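Local atomic coordinates of hypothetical protein PG1100 (Porphyromonas gingivalis, PDB entry 1ZBS), a protein that is of unproven function but probably phosphorylates N-acetylglucosamine with ATP, as a sugar kinase of the ASKHA superfamily. Residues 12-17 against 29-34. Residues are numbered along the deposited sequence; the frame is centred on the assembly and turned at random.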
loop_
_atom_site.group_PDB
_atom_site.type_symbol
_atom_site.label_atom_id
_atom_site.label_comp_id
_atom_site.label_asym_id
_atom_site.label_seq_id
_atom_site.Cartn_x
_atom_site.Cartn_y
_atom_site.Cartn_z
ATOM N N THR A 12 8.493 9.895 20.503
ATOM C CA THR A 12 9.240 9.126 21.491
ATOM C C THR A 12 8.849 9.582 22.887
ATOM O O THR A 12 8.937 10.766 23.199
ATOM C CB THR A 12 10.749 9.313 21.327
ATOM O OG1 THR A 12 11.107 9.120 19.956
ATOM C CG2 THR A 12 11.500 8.309 22.190
ATOM N N ASP A 13 8.412 8.647 23.724
ATOM C CA ASP A 13 8.012 8.986 25.083
ATOM C C ASP A 13 9.143 8.708 26.076
ATOM O O ASP A 13 9.677 7.601 26.128
ATOM C CB ASP A 13 6.767 8.193 25.478
ATOM C CG ASP A 13 6.107 8.737 26.728
ATOM O OD1 ASP A 13 5.067 8.181 27.143
ATOM O OD2 ASP A 13 6.632 9.722 27.293
ATOM N N TRP A 14 9.503 9.723 26.856
ATOM C CA TRP A 14 10.571 9.594 27.838
ATOM C C TRP A 14 10.075 9.735 29.275
ATOM O O TRP A 14 9.049 10.377 29.540
ATOM C CB TRP A 14 11.652 10.657 27.609
ATOM C CG TRP A 14 12.426 10.528 26.342
ATOM C CD1 TRP A 14 12.167 11.147 25.155
ATOM C CD2 TRP A 14 13.610 9.748 26.137
ATOM N NE1 TRP A 14 13.123 10.807 24.221
ATOM C CE2 TRP A 14 14.020 9.947 24.798
ATOM C CE3 TRP A 14 14.366 8.903 26.955
ATOM C CZ2 TRP A 14 15.153 9.331 24.260
ATOM C CZ3 TRP A 14 15.498 8.286 26.419
ATOM C CH2 TRP A 14 15.877 8.505 25.083
ATOM N N CYS A 15 10.823 9.140 30.204
ATOM C CA CYS A 15 10.499 9.219 31.624
ATOM C C CYS A 15 11.709 9.001 32.517
ATOM O O CYS A 15 12.464 8.043 32.347
ATOM C CB CYS A 15 9.421 8.206 32.006
ATOM S SG CYS A 15 9.207 8.037 33.810
ATOM N N ILE A 16 11.891 9.913 33.464
ATOM C CA ILE A 16 12.979 9.818 34.422
ATOM C C ILE A 16 12.340 9.286 35.700
ATOM O O ILE A 16 11.598 9.998 36.371
ATOM C CB ILE A 16 13.620 11.197 34.693
ATOM C CG1 ILE A 16 14.312 11.710 33.431
ATOM C CG2 ILE A 16 14.631 11.089 35.819
ATOM C CD1 ILE A 16 15.015 13.038 33.619
ATOM N N ALA A 17 12.615 8.027 36.017
ATOM C CA ALA A 17 12.056 7.394 37.207
ATOM C C ALA A 17 13.106 7.137 38.287
ATOM O O ALA A 17 14.306 7.082 38.013
ATOM C CB ALA A 17 11.380 6.079 36.822
ATOM N N SER A 29 10.349 13.238 19.638
ATOM C CA SER A 29 9.831 12.523 18.484
ATOM C C SER A 29 10.874 11.702 17.744
ATOM O O SER A 29 12.061 11.724 18.074
ATOM C CB SER A 29 9.177 13.515 17.518
ATOM O OG SER A 29 8.166 14.271 18.166
ATOM N N GLY A 30 10.398 10.963 16.747
ATOM C CA GLY A 30 11.260 10.138 15.922
ATOM C C GLY A 30 12.184 9.184 16.647
ATOM O O GLY A 30 11.748 8.359 17.448
ATOM N N ILE A 31 13.471 9.293 16.339
ATOM C CA ILE A 31 14.494 8.449 16.945
ATOM C C ILE A 31 14.329 6.976 16.560
ATOM O O ILE A 31 13.618 6.224 17.218
ATOM C CB ILE A 31 14.488 8.593 18.489
ATOM C CG1 ILE A 31 14.592 10.075 18.876
ATOM C CG2 ILE A 31 15.661 7.829 19.081
ATOM C CD1 ILE A 31 14.586 10.337 20.372
ATOM N N ASN A 32 14.996 6.580 15.481
ATOM C CA ASN A 32 14.953 5.207 14.985
ATOM C C ASN A 32 16.267 4.917 14.258
ATOM O O ASN A 32 16.544 5.480 13.197
ATOM C CB ASN A 32 13.774 5.029 14.025
ATOM C CG ASN A 32 13.700 3.629 13.441
ATOM O OD1 ASN A 32 14.565 2.788 13.690
ATOM N ND2 ASN A 32 12.658 3.372 12.658
ATOM N N PRO A 33 17.092 4.023 14.823
ATOM C CA PRO A 33 18.396 3.618 14.284
ATOM C C PRO A 33 18.410 2.977 12.893
ATOM O O PRO A 33 19.425 3.031 12.199
ATOM C CB PRO A 33 18.927 2.671 15.357
ATOM C CG PRO A 33 17.678 2.035 15.869
ATOM C CD PRO A 33 16.756 3.226 16.015
ATOM N N PHE A 34 17.299 2.365 12.489
ATOM C CA PHE A 34 17.224 1.720 11.179
ATOM C C PHE A 34 16.720 2.674 10.110
ATOM O O PHE A 34 17.093 2.570 8.941
ATOM C CB PHE A 34 16.290 0.509 11.223
ATOM C CG PHE A 34 16.340 -0.341 9.982
ATOM C CD1 PHE A 34 15.175 -0.872 9.435
ATOM C CD2 PHE A 34 17.558 -0.628 9.373
ATOM C CE1 PHE A 34 15.223 -1.685 8.298
ATOM C CE2 PHE A 34 17.621 -1.437 8.239
ATOM C CZ PHE A 34 16.449 -1.966 7.698
#
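Thr12 OG1 sits where strand 11-18 meets the loop leaving strand 21-29, with two backbone carbonyls and an isoleucine close about it. Gly30 O lies 2.7 Å from Thr12 OG1, but the angle is poor and the pair does not count as a hydrogen bond; Ser29 O is 3.4 Å from Thr12 OG1. Ser7 OG, at the end of strand 2-7, is the link here: it bonds to the carbonyl oxygens of both Gly30 and Ile31, which its one proton would have to share, and pairs weakly with Thr12 OG1. The threonine's first torsion (chi1 -49°) sets OG1 anti to its own carbonyl carbon, facing the loop.

Ile31 brings carbon to the same hydroxyl: its CB and its CD1 are each 3.7 Å from Thr12 OG1. The isoleucine's arm through CG1 is fully extended (chi2 180°), carrying CD1 back toward the strand, and the two side chains cross at about a right angle. Beyond Thr12, the methyl meets the edge of the Trp14 indole near the ring plane, with Ile31 CD1 4.1 Å from Trp14 CZ2 and equally far from Trp14 NE1. Val49 and Ile41 of helix 38-53 pack on Trp14 and Ile31 respectively, so the apolar side of the contact runs into the helix-sheet interface.

Farther along, Phe34 N donates to Asn32 OD1 over 3.0 Å at 156°, an Asx turn in which the donor stands well above the amide's carbonyl plane.

The turn between strands 2-7 and 11-18 corresponds to the phosphate-1 loop of ASKHA kinases, so it probably lies near the ATP phosphates. The buried chemistry therefore divides in two: a shared serine hydroxyl bridges the loop carbonyls beside that turn, while the Ile31 methyl rests against the indole edge.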